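Local coordinates for protein peroxisomal acyl-coenzyme A oxidase 1 (Arabidopsis thaliana, PDB 1W07) that catalyses the FAD-dependent desaturation of long- and medium-chain acyl-CoAs to 2-trans-enoyl-CoAs in peroxisomes, passing electrons to O2 to form H2O2, at residues 459-464 with 490-495; 435-440 with 453-458; 56-61 with 226-231. The protein carries 1 engineered substitution. All coordinates share one frame; numbering follows the deposited sequence.

Contact 1 of 3, residues 459-464 with 490-495; sequences GRAAHL and RALRMA
Ala461 and Leu492 mark the closest backbone approach between residues 459-464 and 490-495, their CA atoms 7.3 Å apart, with the short helix 461-464 set against one side of the long helix 480-503. The gap is bridged by a single branch of one side chain. Leu492 carries its CG anti to the backbone N (chi1 177°), which projects the chain outward from its helix and brings the methyl CD2 against the other backbone. Leu492 CD2 lies 3.4 Å from Ala461 CA and 3.5 Å from Ala461 CB, so the methyl rests on the main chain as much as on the small side chain; the shortness of alanine is consistent with so near an approach. About one turn further on, Leu464 supplies the second surface. Its CB stands 3.8 Å from Leu492 CD2, and the branch Leu464 CD1 reaches the same Leu492 CD2 at 3.8 Å. The two leucine side chains cross at about a right angle, and the one methyl of Leu492 touches both Ala461 and Leu464.

Helix 480-503 belongs to the C-terminal helical region of acyl-CoA oxidases, and this packing joins to it the segment that follows helix 427-443. Arg460 occupies the N-cap position, and its O receives a weak bond from Leu464 N at 3.4 Å. Beyond Leu464 the chain reaches Cys467, which is linked by a disulfide to Cys576. A different face of helix 480-503 is buried against other helices: Arg490 forms a salt bridge with Asp570 and a hydrogen bond with Gln528, while Met494 lies on Ala522 and Ala525 of helix 516-538.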
# COMPACT_ATOMS: atom_id res chain seq x y z
N GLY B 459 -29.50 20.34 -10.12
CA GLY B 459 -30.55 21.22 -10.59
C GLY B 459 -31.04 22.13 -9.47
O GLY B 459 -31.44 23.27 -9.72
N ARG B 460 -30.99 21.63 -8.24
CA ARG B 460 -31.43 22.40 -7.09
C ARG B 460 -30.30 23.25 -6.52
O ARG B 460 -30.17 23.39 -5.30
CB ARG B 460 -31.98 21.46 -6.01
CG ARG B 460 -33.26 20.76 -6.43
CD ARG B 460 -33.83 19.84 -5.34
NE ARG B 460 -33.27 18.49 -5.37
CZ ARG B 460 -32.11 18.14 -4.83
NH1 ARG B 460 -31.36 19.04 -4.21
NH2 ARG B 460 -31.70 16.88 -4.92
N ALA B 461 -29.49 23.82 -7.40
CA ALA B 461 -28.37 24.66 -7.00
C ALA B 461 -28.84 25.90 -6.23
O ALA B 461 -28.03 26.63 -5.65
CB ALA B 461 -27.58 25.09 -8.24
N ALA B 462 -30.15 26.11 -6.23
CA ALA B 462 -30.77 27.25 -5.55
C ALA B 462 -30.42 27.29 -4.07
O ALA B 462 -29.60 28.12 -3.65
CB ALA B 462 -32.28 27.18 -5.72
N HIS B 463 -31.03 26.41 -3.28
CA HIS B 463 -30.75 26.37 -1.85
C HIS B 463 -29.44 25.68 -1.53
O HIS B 463 -28.85 25.92 -0.49
CB HIS B 463 -31.88 25.68 -1.09
CG HIS B 463 -32.80 26.62 -0.38
ND1 HIS B 463 -32.34 27.60 0.48
CD2 HIS B 463 -34.15 26.74 -0.38
CE1 HIS B 463 -33.36 28.28 0.96
NE2 HIS B 463 -34.48 27.77 0.46
N LEU B 464 -29.00 24.81 -2.44
CA LEU B 464 -27.76 24.07 -2.24
C LEU B 464 -26.55 25.00 -2.14
O LEU B 464 -25.81 24.96 -1.16
CB LEU B 464 -27.57 23.05 -3.36
CG LEU B 464 -28.52 21.84 -3.26
CD1 LEU B 464 -28.34 20.94 -4.46
CD2 LEU B 464 -28.27 21.07 -1.97
N ARG B 490 -21.76 20.13 -1.07
CA ARG B 490 -20.31 20.06 -1.15
C ARG B 490 -19.82 19.72 -2.56
O ARG B 490 -18.89 20.34 -3.07
CB ARG B 490 -19.79 19.04 -0.13
CG ARG B 490 -18.34 18.67 -0.29
CD ARG B 490 -18.21 17.23 -0.75
NE ARG B 490 -16.81 16.77 -0.78
CZ ARG B 490 -16.46 15.49 -0.74
NH1 ARG B 490 -17.40 14.55 -0.66
NH2 ARG B 490 -15.19 15.14 -0.78
N ALA B 491 -20.47 18.75 -3.20
CA ALA B 491 -20.11 18.33 -4.55
C ALA B 491 -20.45 19.42 -5.57
O ALA B 491 -19.62 19.78 -6.40
CB ALA B 491 -20.84 17.05 -4.91
N LEU B 492 -21.68 19.92 -5.52
CA LEU B 492 -22.13 20.96 -6.43
C LEU B 492 -21.25 22.20 -6.30
O LEU B 492 -20.85 22.79 -7.30
CB LEU B 492 -23.59 21.33 -6.15
CG LEU B 492 -24.19 22.47 -6.98
CD1 LEU B 492 -24.11 22.16 -8.46
CD2 LEU B 492 -25.64 22.67 -6.57
N ARG B 493 -20.96 22.58 -5.07
CA ARG B 493 -20.14 23.74 -4.78
C ARG B 493 -18.76 23.61 -5.44
O ARG B 493 -18.28 24.55 -6.08
CB ARG B 493 -19.99 23.91 -3.27
CG ARG B 493 -18.93 24.90 -2.83
CD ARG B 493 -19.29 26.32 -3.19
NE ARG B 493 -19.31 27.19 -2.01
CZ ARG B 493 -19.47 28.50 -2.06
NH1 ARG B 493 -19.63 29.10 -3.23
NH2 ARG B 493 -19.48 29.22 -0.94
N MET B 494 -18.13 22.45 -5.26
CA MET B 494 -16.82 22.21 -5.85
C MET B 494 -16.86 22.25 -7.37
O MET B 494 -15.98 22.80 -8.01
CB MET B 494 -16.26 20.86 -5.37
CG MET B 494 -15.94 20.82 -3.88
SD MET B 494 -15.50 19.19 -3.21
CE MET B 494 -13.78 19.09 -3.62
N ALA B 495 -17.90 21.67 -7.95
CA ALA B 495 -18.05 21.64 -9.40
C ALA B 495 -18.29 23.05 -9.97
O ALA B 495 -17.67 23.44 -10.96
CB ALA B 495 -19.19 20.73 -9.79

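Contact 2 of 3, residues 435-440 with 453-458; sequences ARFLMK and GTTAYM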
# COMPACT_ATOMS: atom_id res chain seq x y z
N ALA B 435 -15.17 14.41 -14.51
CA ALA B 435 -15.05 15.86 -14.37
C ALA B 435 -15.56 16.55 -15.64
O ALA B 435 -16.32 17.51 -15.56
CB ALA B 435 -13.60 16.25 -14.10
N ARG B 436 -15.14 16.06 -16.80
CA ARG B 436 -15.61 16.66 -18.05
C ARG B 436 -17.15 16.59 -18.11
O ARG B 436 -17.80 17.55 -18.50
CB ARG B 436 -15.01 15.93 -19.26
CG ARG B 436 -13.54 16.19 -19.49
CD ARG B 436 -13.08 15.53 -20.77
NE ARG B 436 -11.63 15.53 -20.93
CZ ARG B 436 -10.88 16.59 -21.21
NH1 ARG B 436 -11.43 17.79 -21.38
NH2 ARG B 436 -9.57 16.45 -21.33
N PHE B 437 -17.71 15.44 -17.73
CA PHE B 437 -19.16 15.26 -17.73
C PHE B 437 -19.83 16.25 -16.78
O PHE B 437 -20.87 16.84 -17.10
CB PHE B 437 -19.50 13.83 -17.30
CG PHE B 437 -20.97 13.59 -17.07
CD1 PHE B 437 -21.85 13.53 -18.14
CD2 PHE B 437 -21.47 13.44 -15.78
CE1 PHE B 437 -23.22 13.33 -17.93
CE2 PHE B 437 -22.83 13.24 -15.56
CZ PHE B 437 -23.71 13.19 -16.64
N LEU B 438 -19.22 16.45 -15.61
CA LEU B 438 -19.77 17.37 -14.63
C LEU B 438 -19.70 18.79 -15.14
O LEU B 438 -20.63 19.57 -14.95
CB LEU B 438 -19.01 17.26 -13.30
CG LEU B 438 -19.25 15.97 -12.49
CD1 LEU B 438 -18.36 15.98 -11.25
CD2 LEU B 438 -20.73 15.86 -12.10
N MET B 439 -18.59 19.14 -15.80
CA MET B 439 -18.43 20.48 -16.35
C MET B 439 -19.46 20.77 -17.43
O MET B 439 -20.00 21.87 -17.50
CB MET B 439 -17.01 20.67 -16.90
CG MET B 439 -15.91 20.71 -15.84
SD MET B 439 -16.13 21.98 -14.57
CE MET B 439 -16.86 20.99 -13.22
N LYS B 440 -19.74 19.78 -18.27
CA LYS B 440 -20.75 19.96 -19.32
C LYS B 440 -22.14 20.10 -18.70
O LYS B 440 -22.94 20.91 -19.15
CB LYS B 440 -20.73 18.77 -20.29
CG LYS B 440 -19.55 18.77 -21.23
CD LYS B 440 -19.59 17.60 -22.21
CE LYS B 440 -20.83 17.64 -23.11
NZ LYS B 440 -20.81 16.53 -24.11
N GLY B 453 -31.32 11.73 -13.02
CA GLY B 453 -30.42 10.69 -12.56
C GLY B 453 -29.60 11.06 -11.34
O GLY B 453 -30.13 11.63 -10.38
N THR B 454 -28.31 10.74 -11.39
CA THR B 454 -27.41 11.02 -10.27
C THR B 454 -26.92 12.46 -10.22
O THR B 454 -26.18 12.83 -9.32
CB THR B 454 -26.17 10.09 -10.30
OG1 THR B 454 -25.48 10.24 -11.55
CG2 THR B 454 -26.59 8.65 -10.12
N THR B 455 -27.33 13.27 -11.19
CA THR B 455 -26.93 14.68 -11.24
C THR B 455 -28.14 15.59 -11.05
O THR B 455 -28.06 16.80 -11.22
CB THR B 455 -26.26 15.02 -12.59
OG1 THR B 455 -27.19 14.81 -13.67
CG2 THR B 455 -25.04 14.14 -12.82
N ALA B 456 -29.28 15.00 -10.70
CA ALA B 456 -30.50 15.76 -10.49
C ALA B 456 -30.30 16.85 -9.45
O ALA B 456 -30.80 17.97 -9.60
CB ALA B 456 -31.63 14.83 -10.06
N TYR B 457 -29.55 16.54 -8.40
CA TYR B 457 -29.30 17.51 -7.34
C TYR B 457 -28.66 18.76 -7.89
O TYR B 457 -28.84 19.85 -7.35
CB TYR B 457 -28.39 16.89 -6.27
CG TYR B 457 -26.94 16.75 -6.69
CD1 TYR B 457 -25.97 17.67 -6.28
CD2 TYR B 457 -26.53 15.69 -7.50
CE1 TYR B 457 -24.63 17.54 -6.66
CE2 TYR B 457 -25.19 15.55 -7.90
CZ TYR B 457 -24.25 16.47 -7.48
OH TYR B 457 -22.94 16.34 -7.89
N MET B 458 -27.90 18.61 -8.97
CA MET B 458 -27.22 19.75 -9.57
C MET B 458 -28.23 20.74 -10.10
O MET B 458 -27.88 21.86 -10.48
CB MET B 458 -26.29 19.28 -10.70
CG MET B 458 -25.16 18.38 -10.24
SD MET B 458 -24.05 17.87 -11.57
CE MET B 458 -22.84 19.25 -11.52
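Helix 427-443 packs here against the connection that follows it in the chain, a loop ending in a 3-10 turn, and Phe437 and Leu438 meet Thr455 and Met458 of the segment leading into helix 461-464. The nearest backbone pair, Leu438 CA and Thr455 CA, is 8.4 Å apart, so side chains do most of the touching. Phe437 and Thr455 reach toward each other: the methyl Thr455 CG2 meets Phe437 CE2 at 3.6 Å, at the ring's edge and near its plane. Thr455 has CG2 anti to its carbonyl carbon (chi1 62° for OG1), which sends the methyl to the ring while OG1 bonds to the carbonyl O of Val452. Further along, Met458 runs roughly perpendicular to Leu438, with Met458 SD 3.9 Å from Leu438 CD2. The bend at chi3 (89°) places Met458 CE 4.0 Å from the same Leu438 CD2. Met458 N donates to Thr455 O at 2.9 Å, consistent with the 3-10 turn. Elsewhere Phe437 lies on Pro371 and Ala375 of helix 370-398, and His526 of helix 516-538 touches both Leu438 and Thr455. With methyl, thioether and aromatic C-H groups as the matching surfaces, the fit across the two segments rests on shape and burial, while the threonine hydroxyl is satisfied within its own loop.

Contact 3 of 3, residues 56-61 with 226-231; sequences LSRKEL and GTKMGN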
# COMPACT_ATOMS: atom_id res chain seq x y z
N LEU B 56 5.86 -21.96 -3.86
CA LEU B 56 6.06 -22.53 -5.19
C LEU B 56 6.89 -21.61 -6.08
O LEU B 56 6.82 -20.39 -5.94
CB LEU B 56 4.70 -22.81 -5.84
CG LEU B 56 3.75 -23.80 -5.13
CD1 LEU B 56 2.36 -23.70 -5.75
CD2 LEU B 56 4.30 -25.23 -5.22
N SER B 57 7.68 -22.19 -6.98
CA SER B 57 8.47 -21.37 -7.91
C SER B 57 7.50 -20.89 -8.98
O SER B 57 6.36 -21.38 -9.04
CB SER B 57 9.58 -22.20 -8.57
OG SER B 57 9.03 -23.25 -9.37
N ARG B 58 7.92 -19.94 -9.81
CA ARG B 58 7.07 -19.44 -10.89
C ARG B 58 6.56 -20.62 -11.70
O ARG B 58 5.35 -20.77 -11.90
CB ARG B 58 7.86 -18.49 -11.81
CG ARG B 58 7.01 -17.79 -12.89
CD ARG B 58 6.33 -16.53 -12.35
NE ARG B 58 5.11 -16.16 -13.09
CZ ARG B 58 5.07 -15.50 -14.25
NH1 ARG B 58 6.17 -15.08 -14.87
NH2 ARG B 58 3.88 -15.25 -14.79
N LYS B 59 7.47 -21.46 -12.18
CA LYS B 59 7.06 -22.62 -12.98
C LYS B 59 6.06 -23.53 -12.29
O LYS B 59 5.04 -23.89 -12.87
CB LYS B 59 8.29 -23.44 -13.40
CG LYS B 59 9.11 -22.80 -14.51
CD LYS B 59 10.35 -23.63 -14.82
CE LYS B 59 11.17 -23.01 -15.93
NZ LYS B 59 12.42 -23.79 -16.21
N GLU B 60 6.34 -23.92 -11.05
CA GLU B 60 5.43 -24.80 -10.31
C GLU B 60 4.07 -24.13 -10.08
O GLU B 60 3.04 -24.80 -10.12
CB GLU B 60 6.03 -25.19 -8.95
CG GLU B 60 7.42 -25.79 -9.05
CD GLU B 60 8.07 -25.99 -7.69
OE1 GLU B 60 7.95 -25.08 -6.82
OE2 GLU B 60 8.71 -27.03 -7.49
N LEU B 61 4.09 -22.82 -9.83
CA LEU B 61 2.85 -22.07 -9.58
C LEU B 61 2.01 -22.03 -10.86
O LEU B 61 0.78 -22.18 -10.83
CB LEU B 61 3.18 -20.64 -9.14
CG LEU B 61 1.98 -19.72 -8.89
CD1 LEU B 61 1.22 -20.18 -7.65
CD2 LEU B 61 2.46 -18.29 -8.72
N GLY B 226 6.99 -11.35 -17.37
CA GLY B 226 7.79 -11.35 -16.16
C GLY B 226 7.04 -11.41 -14.84
O GLY B 226 5.81 -11.34 -14.78
N THR B 227 7.80 -11.55 -13.76
CA THR B 227 7.26 -11.66 -12.42
C THR B 227 6.65 -10.35 -11.95
O THR B 227 7.20 -9.27 -12.18
CB THR B 227 8.34 -12.14 -11.41
OG1 THR B 227 8.80 -13.43 -11.82
CG2 THR B 227 7.77 -12.24 -10.00
N LYS B 228 5.51 -10.45 -11.28
CA LYS B 228 4.80 -9.28 -10.80
C LYS B 228 4.81 -9.16 -9.28
O LYS B 228 5.19 -10.07 -8.56
CB LYS B 228 3.36 -9.33 -11.32
CG LYS B 228 3.25 -9.12 -12.84
CD LYS B 228 2.21 -10.01 -13.52
CE LYS B 228 2.56 -11.48 -13.37
NZ LYS B 228 1.66 -12.33 -14.19
N MET B 229 4.37 -8.01 -8.81
CA MET B 229 4.29 -7.70 -7.40
C MET B 229 3.63 -8.80 -6.55
O MET B 229 2.54 -9.28 -6.86
CB MET B 229 3.50 -6.40 -7.25
CG MET B 229 3.13 -6.01 -5.84
SD MET B 229 2.27 -4.43 -5.80
CE MET B 229 1.91 -4.35 -4.04
N GLY B 230 4.32 -9.18 -5.47
CA GLY B 230 3.78 -10.16 -4.54
C GLY B 230 4.11 -11.63 -4.75
O GLY B 230 4.37 -12.07 -5.86
N ASN B 231 4.09 -12.39 -3.65
CA ASN B 231 4.34 -13.82 -3.71
C ASN B 231 3.02 -14.49 -4.08
O ASN B 231 2.05 -14.39 -3.34
CB ASN B 231 4.80 -14.33 -2.35
CG ASN B 231 6.16 -13.81 -1.99
OD1 ASN B 231 7.14 -14.06 -2.70
ND2 ASN B 231 6.24 -13.09 -0.89
O HOH W 1 3.65 -12.21 -16.39
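Arg58 lays its long side chain against the loop 226-231, running past Thr227 in the opposite sense and nearly perpendicular to Lys228. Its CG is anti to the backbone N (chi1 -174°) and the chain then bends at chi2 (83°), which carries the guanidinium from the first turn of the helix to the loop backbone. On the way Arg58 CD passes Thr227 OG1 at 4.0 Å, and at the end Arg58 NH1 lies 3.8 Å from Gly226 O, obliquely placed to the guanidinium. At Gly226 a side chain would be forced against the carbonyl O of the preceding residue. Lys228, bent at chi2 and chi3, brings its ammonium NZ to 3.7 Å from Arg58 NH2. These like charges are probably eased by carboxylates, since Arg58 NH1 makes salt bridges with Asp224 and with Asp636 of the second subunit. Arg58 NE bonds separately to Asn235 O. Lys228 NZ has its own acceptors, Asn239 OD1 and Tyr234 O. A water joins the groups, 2.8 Å from Gly226 O and 3.0 Å from Lys228 NZ, with a weak bond to Arg58 NH2. A leucine in place of Arg58 would probably strand Asp224 and Asp636 of the second subunit without this cationic mate and leave Asn235 O lacking its donor.

The helix start that presents Arg58 is fixed by a capping box: Glu60 N donates to Ser57 OG, and Ser57 N to Glu60 OE1 at 2.9 Å. Thr227 OG1 also bonds to Asp636 of the second subunit, placing the contact at the dimer interface, and the Lys228 side chain is about 5 Å from a bound FAD. Helix 58-78 begins beside the loop joining strands 220-224 and 240-244 of a three-stranded antiparallel sheet, and Met229 in that loop packs on helix 410-417.

In the fold
Along the chain the contacts come in series: contact 3 closes first, then contact 2, then contact 1. Contacts 1 and 2 are neighbours, with centres about 10 Å apart, and they touch directly: Tyr457 OH is 3.7 Å from Ala491 CB. Together they pack the connection from helix 427-443 through the short helix 461-464 beside helix 480-503, joining the two helical regions. Contact 3 lies on the opposite side of the chain's centre, about 44 Å from contact 2 and 50 Å from contact 1 between centres. There the N-terminal helical region meets the middle beta domain and the second subunit, near the flavin.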